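Long-range contacts in group 3 allergen SMIPP-S YvT004A06 (Sarcoptes scabiei type hominis, PDB 3H7T), which adopts the fold of a trypsin-like serine protease but, as an inactivated protease paralogue, probably lacks the peptidase activity of that family: residues Ser7-Ala15 with Asp99-Leu107; Tyr164-Glu175 with Glu209-Tyr220. One frame throughout, in Å; residues are numbered along the deposited sequence.

Contact 1 of 2, residues Ser7-Ala15 with Asp99-Leu107; sequences SDITKEPWA and DKTTKKIEL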
loop_
_atom_site.group_PDB
_atom_site.type_symbol
_atom_site.label_atom_id
_atom_site.label_comp_id
_atom_site.label_asym_id
_atom_site.label_seq_id
_atom_site.Cartn_x
_atom_site.Cartn_y
_atom_site.Cartn_z
ATOM N N SER A 7 0.709 12.057 -11.404
ATOM C CA SER A 7 1.015 12.830 -10.223
ATOM C C SER A 7 2.472 13.293 -10.240
ATOM O O SER A 7 3.134 13.277 -11.281
ATOM C CB SER A 7 0.729 12.002 -8.968
ATOM O OG SER A 7 0.711 12.827 -7.813
ATOM N N ASP A 8 2.953 13.699 -9.071
ATOM C CA ASP A 8 4.336 14.110 -8.873
ATOM C C ASP A 8 4.735 13.706 -7.460
ATOM O O ASP A 8 3.898 13.741 -6.546
ATOM C CB ASP A 8 4.470 15.622 -9.050
ATOM C CG ASP A 8 5.910 16.079 -9.033
ATOM O OD1 ASP A 8 6.392 16.479 -7.953
ATOM O OD2 ASP A 8 6.570 16.023 -10.093
ATOM N N ILE A 9 5.995 13.318 -7.273
ATOM C CA ILE A 9 6.465 12.849 -5.961
ATOM C C ILE A 9 6.380 13.944 -4.886
ATOM O O ILE A 9 6.320 13.632 -3.697
ATOM C CB ILE A 9 7.882 12.182 -6.022
ATOM C CG1 ILE A 9 8.179 11.357 -4.758
ATOM C CG2 ILE A 9 8.983 13.225 -6.252
ATOM C CD1 ILE A 9 7.253 10.146 -4.522
ATOM N N THR A 10 6.337 15.211 -5.308
ATOM C CA THR A 10 6.151 16.320 -4.362
ATOM C C THR A 10 4.713 16.376 -3.836
ATOM O O THR A 10 4.467 16.904 -2.751
ATOM C CB THR A 10 6.620 17.708 -4.923
ATOM O OG1 THR A 10 5.795 18.115 -6.018
ATOM C CG2 THR A 10 8.083 17.654 -5.379
ATOM N N LYS A 11 3.774 15.791 -4.581
ATOM C CA LYS A 11 2.385 15.679 -4.113
ATOM C C LYS A 11 2.185 14.521 -3.141
ATOM O O LYS A 11 1.268 14.550 -2.330
ATOM C CB LYS A 11 1.399 15.561 -5.278
ATOM C CG LYS A 11 1.676 16.512 -6.442
ATOM C CD LYS A 11 1.161 17.921 -6.183
ATOM C CE LYS A 11 -0.248 18.107 -6.727
ATOM N NZ LYS A 11 -0.343 17.750 -8.179
ATOM N N GLU A 12 3.022 13.490 -3.237
ATOM C CA GLU A 12 2.960 12.362 -2.303
ATOM C C GLU A 12 4.360 11.936 -1.887
ATOM O O GLU A 12 4.771 10.814 -2.182
ATOM C CB GLU A 12 2.200 11.166 -2.904
ATOM C CG GLU A 12 0.731 11.399 -3.178
ATOM C CD GLU A 12 0.452 11.889 -4.588
ATOM O OE1 GLU A 12 1.183 11.504 -5.536
ATOM O OE2 GLU A 12 -0.522 12.645 -4.757
ATOM N N PRO A 13 5.093 12.832 -1.181
ATOM C CA PRO A 13 6.512 12.622 -0.857
ATOM C C PRO A 13 6.782 11.438 0.070
ATOM O O PRO A 13 7.947 11.083 0.288
ATOM C CB PRO A 13 6.921 13.945 -0.195
ATOM C CG PRO A 13 5.635 14.536 0.304
ATOM C CD PRO A 13 4.618 14.149 -0.711
ATOM N N TRP A 14 5.713 10.834 0.591
ATOM C CA TRP A 14 5.796 9.640 1.431
ATOM C C TRP A 14 5.882 8.352 0.620
ATOM O O TRP A 14 6.299 7.314 1.142
ATOM C CB TRP A 14 4.593 9.568 2.386
ATOM C CG TRP A 14 3.264 9.792 1.706
ATOM C CD1 TRP A 14 2.468 8.844 1.111
ATOM C CD2 TRP A 14 2.578 11.041 1.559
ATOM N NE1 TRP A 14 1.338 9.432 0.605
ATOM C CE2 TRP A 14 1.379 10.779 0.862
ATOM C CE3 TRP A 14 2.863 12.360 1.949
ATOM C CZ2 TRP A 14 0.457 11.791 0.543
ATOM C CZ3 TRP A 14 1.949 13.361 1.634
ATOM C CH2 TRP A 14 0.756 13.065 0.932
ATOM N N ALA A 15 5.484 8.423 -0.650
ATOM C CA ALA A 15 5.423 7.247 -1.516
ATOM C C ALA A 15 6.804 6.753 -1.923
ATOM O O ALA A 15 7.682 7.543 -2.289
ATOM C CB ALA A 15 4.567 7.530 -2.750
ATOM N N ASP A 99 11.740 17.096 3.155
ATOM C CA ASP A 99 10.511 17.903 3.151
ATOM C C ASP A 99 10.183 18.508 1.769
ATOM O O ASP A 99 9.708 19.643 1.664
ATOM C CB ASP A 99 10.567 18.989 4.237
ATOM N N LYS A 100 10.453 17.742 0.715
ATOM C CA LYS A 100 10.117 18.149 -0.643
ATOM C C LYS A 100 9.667 16.933 -1.443
ATOM O O LYS A 100 8.506 16.837 -1.833
ATOM C CB LYS A 100 11.307 18.832 -1.320
ATOM C CG LYS A 100 11.032 19.324 -2.738
ATOM C CD LYS A 100 12.252 20.030 -3.335
ATOM C CE LYS A 100 12.339 21.491 -2.899
ATOM N NZ LYS A 100 11.293 22.343 -3.542
ATOM N N THR A 101 10.593 16.005 -1.668
ATOM C CA THR A 101 10.320 14.810 -2.460
ATOM C C THR A 101 10.310 13.561 -1.587
ATOM O O THR A 101 9.863 12.502 -2.021
ATOM C CB THR A 101 11.366 14.622 -3.588
ATOM O OG1 THR A 101 12.632 14.268 -3.016
ATOM C CG2 THR A 101 11.515 15.893 -4.423
ATOM N N THR A 102 10.819 13.686 -0.362
ATOM C CA THR A 102 10.929 12.548 0.540
ATOM C C THR A 102 10.557 12.957 1.967
ATOM O O THR A 102 11.305 13.690 2.623
ATOM C CB THR A 102 12.346 11.921 0.500
ATOM O OG1 THR A 102 12.783 11.791 -0.860
ATOM C CG2 THR A 102 12.340 10.551 1.143
ATOM N N LYS A 103 9.393 12.490 2.426
ATOM C CA LYS A 103 8.850 12.851 3.746
ATOM C C LYS A 103 8.174 11.656 4.400
ATOM O O LYS A 103 7.635 10.790 3.713
ATOM C CB LYS A 103 7.815 13.984 3.635
ATOM C CG LYS A 103 8.322 15.276 3.000
ATOM C CD LYS A 103 7.210 16.307 2.807
ATOM C CE LYS A 103 6.849 17.028 4.097
ATOM N NZ LYS A 103 5.740 17.997 3.874
ATOM N N LYS A 104 8.167 11.624 5.733
ATOM C CA LYS A 104 7.411 10.592 6.435
ATOM C C LYS A 104 5.923 10.935 6.492
ATOM O O LYS A 104 5.542 12.108 6.518
ATOM C CB LYS A 104 7.985 10.299 7.834
ATOM C CG LYS A 104 8.083 11.479 8.782
ATOM C CD LYS A 104 8.619 11.030 10.143
ATOM C CE LYS A 104 9.013 12.204 11.016
ATOM N NZ LYS A 104 10.374 12.711 10.673
ATOM N N ILE A 105 5.090 9.897 6.482
ATOM C CA ILE A 105 3.649 10.038 6.672
ATOM C C ILE A 105 3.296 9.556 8.076
ATOM O O ILE A 105 3.761 8.501 8.501
ATOM C CB ILE A 105 2.832 9.231 5.601
ATOM C CG1 ILE A 105 1.328 9.519 5.705
ATOM C CG2 ILE A 105 3.083 7.726 5.718
ATOM C CD1 ILE A 105 0.862 10.738 4.931
ATOM N N GLU A 106 2.471 10.325 8.784
ATOM C CA GLU A 106 2.078 9.985 10.157
ATOM C C GLU A 106 1.084 8.828 10.207
ATOM O O GLU A 106 0.276 8.648 9.298
ATOM C CB GLU A 106 1.498 11.208 10.886
ATOM C CG GLU A 106 2.488 12.353 11.117
ATOM C CD GLU A 106 3.726 11.934 11.898
ATOM O OE1 GLU A 106 3.579 11.329 12.981
ATOM O OE2 GLU A 106 4.850 12.220 11.424
ATOM N N LEU A 107 1.148 8.041 11.275
ATOM C CA LEU A 107 0.170 6.977 11.498
ATOM C C LEU A 107 -1.156 7.553 12.007
ATOM O O LEU A 107 -1.166 8.619 12.616
ATOM C CB LEU A 107 0.733 5.922 12.458
ATOM C CG LEU A 107 1.904 5.084 11.923
ATOM C CD1 LEU A 107 2.551 4.233 13.028
ATOM C CD2 LEU A 107 1.426 4.194 10.774
HETATM O O HOH W 1 6.357 17.970 -1.203
HETATM O O HOH W 2 9.982 9.376 -1.773
#

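Contact 2 of 2, residues Tyr164-Glu175 with Glu209-Tyr220; sequences YIYDGVFCAGGE and EFPSVFLRVGYY. With ZN (zinc ion), chain C; ZN (zinc ion), chain F.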
loop_
_atom_site.group_PDB
_atom_site.type_symbol
_atom_site.label_atom_id
_atom_site.label_comp_id
_atom_site.label_asym_id
_atom_site.label_seq_id
_atom_site.Cartn_x
_atom_site.Cartn_y
_atom_site.Cartn_z
ATOM N N TYR A 164 -12.141 -12.117 1.837
ATOM C CA TYR A 164 -11.137 -11.048 1.776
ATOM C C TYR A 164 -11.533 -9.795 2.552
ATOM O O TYR A 164 -10.679 -8.939 2.815
ATOM C CB TYR A 164 -10.821 -10.667 0.321
ATOM C CG TYR A 164 -10.259 -11.809 -0.505
ATOM C CD1 TYR A 164 -9.114 -12.495 -0.094
ATOM C CD2 TYR A 164 -10.874 -12.202 -1.689
ATOM C CE1 TYR A 164 -8.596 -13.547 -0.848
ATOM C CE2 TYR A 164 -10.361 -13.252 -2.457
ATOM C CZ TYR A 164 -9.226 -13.920 -2.025
ATOM O OH TYR A 164 -8.716 -14.957 -2.771
ATOM N N ILE A 165 -12.812 -9.687 2.916
ATOM C CA ILE A 165 -13.337 -8.487 3.590
ATOM C C ILE A 165 -13.567 -8.758 5.081
ATOM O O ILE A 165 -14.376 -9.615 5.464
ATOM C CB ILE A 165 -14.652 -7.970 2.924
ATOM C CG1 ILE A 165 -14.556 -7.997 1.375
ATOM C CG2 ILE A 165 -15.054 -6.590 3.475
ATOM C CD1 ILE A 165 -13.527 -7.039 0.781
ATOM N N TYR A 166 -12.858 -8.010 5.916
ATOM C CA TYR A 166 -12.918 -8.202 7.373
ATOM C C TYR A 166 -12.578 -6.856 8.032
ATOM O O TYR A 166 -12.288 -5.890 7.328
ATOM C CB TYR A 166 -11.982 -9.353 7.791
ATOM C CG TYR A 166 -10.511 -9.039 7.678
ATOM C CD1 TYR A 166 -9.738 -8.853 8.822
ATOM C CD2 TYR A 166 -9.888 -8.907 6.432
ATOM C CE1 TYR A 166 -8.396 -8.551 8.732
ATOM C CE2 TYR A 166 -8.540 -8.609 6.334
ATOM C CZ TYR A 166 -7.802 -8.425 7.488
ATOM O OH TYR A 166 -6.469 -8.107 7.421
ATOM N N ASP A 167 -12.611 -6.768 9.359
ATOM C CA ASP A 167 -12.441 -5.468 10.028
ATOM C C ASP A 167 -11.074 -4.820 9.796
ATOM O O ASP A 167 -10.924 -3.600 9.942
ATOM C CB ASP A 167 -12.714 -5.564 11.534
ATOM C CG ASP A 167 -14.146 -5.964 11.858
ATOM O OD1 ASP A 167 -15.079 -5.693 11.063
ATOM O OD2 ASP A 167 -14.342 -6.545 12.944
ATOM N N GLY A 168 -10.076 -5.630 9.448
ATOM C CA GLY A 168 -8.718 -5.129 9.239
ATOM C C GLY A 168 -8.476 -4.547 7.846
ATOM O O GLY A 168 -7.346 -4.164 7.515
ATOM N N VAL A 169 -9.525 -4.514 7.024
ATOM C CA VAL A 169 -9.492 -3.782 5.754
ATOM C C VAL A 169 -10.655 -2.818 5.629
ATOM O O VAL A 169 -11.671 -2.964 6.315
ATOM C CB VAL A 169 -9.450 -4.718 4.491
ATOM C CG1 VAL A 169 -8.171 -5.562 4.478
ATOM C CG2 VAL A 169 -10.707 -5.587 4.368
ATOM N N PHE A 170 -10.497 -1.831 4.752
ATOM C CA PHE A 170 -11.625 -1.042 4.274
ATOM C C PHE A 170 -11.652 -1.087 2.756
ATOM O O PHE A 170 -10.649 -1.437 2.120
ATOM C CB PHE A 170 -11.588 0.403 4.804
ATOM C CG PHE A 170 -10.474 1.250 4.252
ATOM C CD1 PHE A 170 -10.634 1.950 3.052
ATOM C CD2 PHE A 170 -9.280 1.387 4.953
ATOM C CE1 PHE A 170 -9.601 2.757 2.547
ATOM C CE2 PHE A 170 -8.236 2.192 4.457
ATOM C CZ PHE A 170 -8.401 2.886 3.259
ATOM N N CYS A 171 -12.805 -0.757 2.180
ATOM C CA CYS A 171 -12.990 -0.826 0.732
ATOM C C CYS A 171 -13.104 0.578 0.185
ATOM O O CYS A 171 -13.682 1.454 0.837
ATOM C CB CYS A 171 -14.258 -1.608 0.384
ATOM S SG CYS A 171 -14.229 -3.359 0.876
ATOM N N ALA A 172 -12.549 0.787 -1.007
ATOM C CA ALA A 172 -12.632 2.072 -1.673
ATOM C C ALA A 172 -12.517 1.912 -3.180
ATOM O O ALA A 172 -11.924 0.942 -3.673
ATOM C CB ALA A 172 -11.571 3.038 -1.135
ATOM N N GLY A 173 -13.104 2.869 -3.894
ATOM C CA GLY A 173 -13.160 2.847 -5.347
ATOM C C GLY A 173 -14.245 1.907 -5.835
ATOM O O GLY A 173 -15.258 1.687 -5.156
ATOM N N GLY A 174 -14.034 1.342 -7.016
ATOM C CA GLY A 174 -15.009 0.446 -7.605
ATOM C C GLY A 174 -15.814 1.171 -8.660
ATOM O O GLY A 174 -15.377 2.205 -9.176
ATOM N N GLU A 175 -16.998 0.632 -8.951
ATOM C CA GLU A 175 -17.875 1.127 -10.014
ATOM C C GLU A 175 -18.288 2.597 -9.874
ATOM O O GLU A 175 -18.400 3.299 -10.871
ATOM C CB GLU A 175 -19.120 0.242 -10.136
ATOM C CG GLU A 175 -20.010 0.584 -11.339
ATOM C CD GLU A 175 -21.057 -0.475 -11.641
ATOM O OE1 GLU A 175 -21.518 -1.167 -10.707
ATOM O OE2 GLU A 175 -21.420 -0.616 -12.827
ATOM N N GLU A 209 -15.047 -3.751 -11.275
ATOM C CA GLU A 209 -16.436 -3.510 -10.838
ATOM C C GLU A 209 -16.647 -3.743 -9.345
ATOM O O GLU A 209 -17.704 -3.414 -8.810
ATOM C CB GLU A 209 -17.481 -4.276 -11.674
ATOM C CG GLU A 209 -17.436 -4.004 -13.174
ATOM C CD GLU A 209 -17.747 -2.568 -13.554
ATOM O OE1 GLU A 209 -18.795 -2.037 -13.127
ATOM O OE2 GLU A 209 -16.952 -1.974 -14.311
ATOM N N PHE A 210 -15.647 -4.308 -8.673
ATOM C CA PHE A 210 -15.690 -4.451 -7.222
ATOM C C PHE A 210 -14.778 -3.378 -6.635
ATOM O O PHE A 210 -13.783 -3.006 -7.266
ATOM C CB PHE A 210 -15.227 -5.842 -6.782
ATOM C CG PHE A 210 -16.088 -6.975 -7.306
ATOM C CD1 PHE A 210 -17.019 -7.592 -6.485
ATOM C CD2 PHE A 210 -15.957 -7.426 -8.622
ATOM C CE1 PHE A 210 -17.809 -8.644 -6.952
ATOM C CE2 PHE A 210 -16.751 -8.473 -9.098
ATOM C CZ PHE A 210 -17.681 -9.075 -8.259
ATOM N N PRO A 211 -15.113 -2.866 -5.435
ATOM C CA PRO A 211 -14.214 -1.915 -4.784
ATOM C C PRO A 211 -12.855 -2.547 -4.508
ATOM O O PRO A 211 -12.768 -3.754 -4.280
ATOM C CB PRO A 211 -14.914 -1.624 -3.451
ATOM C CG PRO A 211 -16.336 -1.904 -3.693
ATOM C CD PRO A 211 -16.367 -3.048 -4.676
ATOM N N SER A 212 -11.807 -1.739 -4.512
ATOM C CA SER A 212 -10.480 -2.218 -4.148
ATOM C C SER A 212 -10.337 -2.363 -2.624
ATOM O O SER A 212 -11.081 -1.753 -1.862
ATOM C CB SER A 212 -9.397 -1.285 -4.708
ATOM O OG SER A 212 -9.449 -1.281 -6.122
ATOM N N VAL A 213 -9.355 -3.149 -2.195
ATOM C CA VAL A 213 -9.194 -3.472 -0.776
ATOM C C VAL A 213 -7.907 -2.879 -0.207
ATOM O O VAL A 213 -6.827 -2.975 -0.815
ATOM C CB VAL A 213 -9.271 -5.016 -0.569
ATOM C CG1 VAL A 213 -8.919 -5.427 0.869
ATOM C CG2 VAL A 213 -10.665 -5.515 -0.951
ATOM N N PHE A 214 -8.031 -2.284 0.978
ATOM C CA PHE A 214 -6.947 -1.572 1.614
ATOM C C PHE A 214 -6.825 -2.035 3.051
ATOM O O PHE A 214 -7.814 -2.036 3.787
ATOM C CB PHE A 214 -7.236 -0.063 1.629
ATOM C CG PHE A 214 -7.246 0.581 0.271
ATOM C CD1 PHE A 214 -6.112 1.234 -0.203
ATOM C CD2 PHE A 214 -8.401 0.560 -0.528
ATOM C CE1 PHE A 214 -6.107 1.838 -1.465
ATOM C CE2 PHE A 214 -8.402 1.162 -1.787
ATOM C CZ PHE A 214 -7.247 1.796 -2.255
ATOM N N LEU A 215 -5.613 -2.387 3.470
ATOM C CA LEU A 215 -5.374 -2.655 4.875
ATOM C C LEU A 215 -5.774 -1.426 5.694
ATOM O O LEU A 215 -5.391 -0.296 5.376
ATOM C CB LEU A 215 -3.914 -3.007 5.143
ATOM C CG LEU A 215 -3.642 -3.411 6.591
ATOM C CD1 LEU A 215 -3.353 -4.903 6.657
ATOM C CD2 LEU A 215 -2.494 -2.589 7.171
ATOM N N ARG A 216 -6.567 -1.651 6.730
ATOM C CA ARG A 216 -6.944 -0.575 7.647
ATOM C C ARG A 216 -5.801 -0.412 8.638
ATOM O O ARG A 216 -5.664 -1.205 9.580
ATOM C CB ARG A 216 -8.245 -0.922 8.382
ATOM C CG ARG A 216 -8.993 0.305 8.923
ATOM C CD ARG A 216 -9.419 0.189 10.374
ATOM N NE ARG A 216 -10.383 -0.864 10.630
ATOM C CZ ARG A 216 -11.230 -0.894 11.660
ATOM N NH1 ARG A 216 -12.044 -1.924 11.783
ATOM N NH2 ARG A 216 -11.281 0.086 12.556
ATOM N N VAL A 217 -4.984 0.616 8.422
ATOM C CA VAL A 217 -3.800 0.857 9.248
ATOM C C VAL A 217 -4.138 1.039 10.731
ATOM O O VAL A 217 -3.456 0.479 11.583
ATOM C CB VAL A 217 -2.945 2.039 8.720
ATOM C CG1 VAL A 217 -1.725 2.265 9.616
ATOM C CG2 VAL A 217 -2.474 1.754 7.286
ATOM N N GLY A 218 -5.205 1.787 11.022
ATOM C CA GLY A 218 -5.718 1.958 12.388
ATOM C C GLY A 218 -5.817 0.672 13.193
ATOM O O GLY A 218 -5.474 0.643 14.395
ATOM N N TYR A 219 -6.254 -0.394 12.519
ATOM C CA TYR A 219 -6.452 -1.712 13.125
ATOM C C TYR A 219 -5.126 -2.330 13.592
ATOM O O TYR A 219 -5.095 -3.173 14.502
ATOM C CB TYR A 219 -7.169 -2.634 12.131
ATOM C CG TYR A 219 -7.640 -3.961 12.690
ATOM C CD1 TYR A 219 -8.958 -4.131 13.133
ATOM C CD2 TYR A 219 -6.772 -5.051 12.768
ATOM C CE1 TYR A 219 -9.393 -5.364 13.639
ATOM C CE2 TYR A 219 -7.189 -6.271 13.281
ATOM C CZ TYR A 219 -8.498 -6.424 13.713
ATOM O OH TYR A 219 -8.892 -7.646 14.205
ATOM N N TYR A 220 -4.031 -1.886 12.986
ATOM C CA TYR A 220 -2.737 -2.506 13.215
ATOM C C TYR A 220 -1.679 -1.547 13.784
ATOM O O TYR A 220 -0.496 -1.893 13.821
ATOM C CB TYR A 220 -2.238 -3.133 11.900
ATOM C CG TYR A 220 -3.113 -4.251 11.379
ATOM C CD1 TYR A 220 -2.987 -5.545 11.879
ATOM C CD2 TYR A 220 -4.050 -4.022 10.372
ATOM C CE1 TYR A 220 -3.777 -6.582 11.402
ATOM C CE2 TYR A 220 -4.843 -5.062 9.876
ATOM C CZ TYR A 220 -4.697 -6.335 10.403
ATOM O OH TYR A 220 -5.462 -7.374 9.951
HETATM ZN ZN ZN C . -16.604 -6.949 11.146
HETATM ZN ZN ZN F . -17.777 -0.061 -15.004
HETATM O O HOH W 3 -18.104 -1.515 -7.221
HETATM O O HOH W 4 -19.724 -0.234 -14.738
#

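Contact 1 of 2, residues Ser7-Ala15 with Asp99-Leu107
P13 and W14 press against K103 and I105 where two loops of the trypsin-like double beta-barrel fold meet, one leading from strand 5-6 into strand 15-20, the other running from strand 87-91 to strand 119-124. The tight part of the contact is built round the type I turn E12-A15. The W14 indole is clamped between its own chain and the other loop: E12 CA lies over one face near the rim, while I105 CD1 sits over the opposite face, 4.0 Å from the centroid of the six-membered ring, a CH-pi contact. A chi1 of 48° sets CG of W14 between the backbone N and the carbonyl carbon and turns the indole so that its face meets I105 CD1. W14 CB packs separately on I105 CB at 3.7 Å. Beyond the indole, P189 and V191 carry the packing on into strand 189-192. P13 and K103 lie alongside each other and point the same way, closely enough that P13 CG and K103 CD are 3.4 Å apart; the lysine chain bends at chi3, and its amine leads away from the first loop.

Toward solvent the fit slackens. At T10 the methyl CG2 only brushes that of T101, and water 1 bridges T10 O and K100 O by donating to both. The T10 end is shaped locally by an Asx turn, in which D8 OD1 takes T10 N and T10 OG1 from opposite faces of its carboxylate plane. Back on the tight side, the one direct hydrogen bond between the two segments runs from K103 N to P13 O at 2.9 Å, arriving from above the carbonyl plane, 63° out of it.

Contact 2 of 2, residues Tyr164-Glu175 with Glu209-Tyr220
F170 and F214 form a hydrogen-bonded pair at the middle of an antiparallel strand pairing, 169-172 with 212-216, in the barrel of the trypsin-like fold that carries the C-terminal half of the chain. Their backbones exchange F170 N to F214 O (2.9 Å) and F214 N to F170 O, and A172 and S212 repeat the exchange. The phenyl rings are nearly parallel but slid apart, with little overlap; F214 CB instead sits over the F170 face, 3.7 Å from its centroid. On the face that carries V213 and C171, V213 CG1 also reaches V169 CG1, and C171 closes a disulfide with C152.

At the end of the strand, R216 serves two successive carbonyls. Its backbone N binds G168 O at 2.7 Å, while NE and NH1 converge side-on on D167 O, which lies near the guanidinium plane. Bends at chi2 and chi3 fold the arginine back to this one acceptor; NE lies nearly in line with the C=O, though its N-H is bent, at 139°. G168 CA rests over the Y219 ring. The hydroxyls of Y166 and Y220, 2.8 Å apart, share N84: its backbone N bonds Y166 OH and its OD1 bonds Y220 OH.

At the far end water 3 links E175 N to E209 O. The carboxylates of E175 and E209 stand almost perpendicular, with E175 OE2 only 3.0 Å from E209 OE1, a proximity that nearby zinc probably eases. E209 OE2 binds that ion at 2.2 Å together with E178, and water 4, itself a zinc ligand, donates to E175 OE2. D167 OD1 binds a different zinc ion at 2.0 Å.

In the fold
The two contacts illustrate how one protease fold joins distant parts of its chain by different means. Contact 2 is largely buried and pairs two strands through regular backbone bonds, with zinc and carboxylates confined to its ends. Contact 1, smaller in buried area and only partly buried, joins irregular loops through side-chain packing, a lone direct hydrogen bond and water. Their centres lie about 22 Å apart on opposite sides of the chain's centre, and contact 1 closes along the sequence before contact 2 opens. They nevertheless touch, L107 CD2 meeting V217 CG1 at 3.9 Å, where the last residue of 99-107 meets the residue just after strand 212-216.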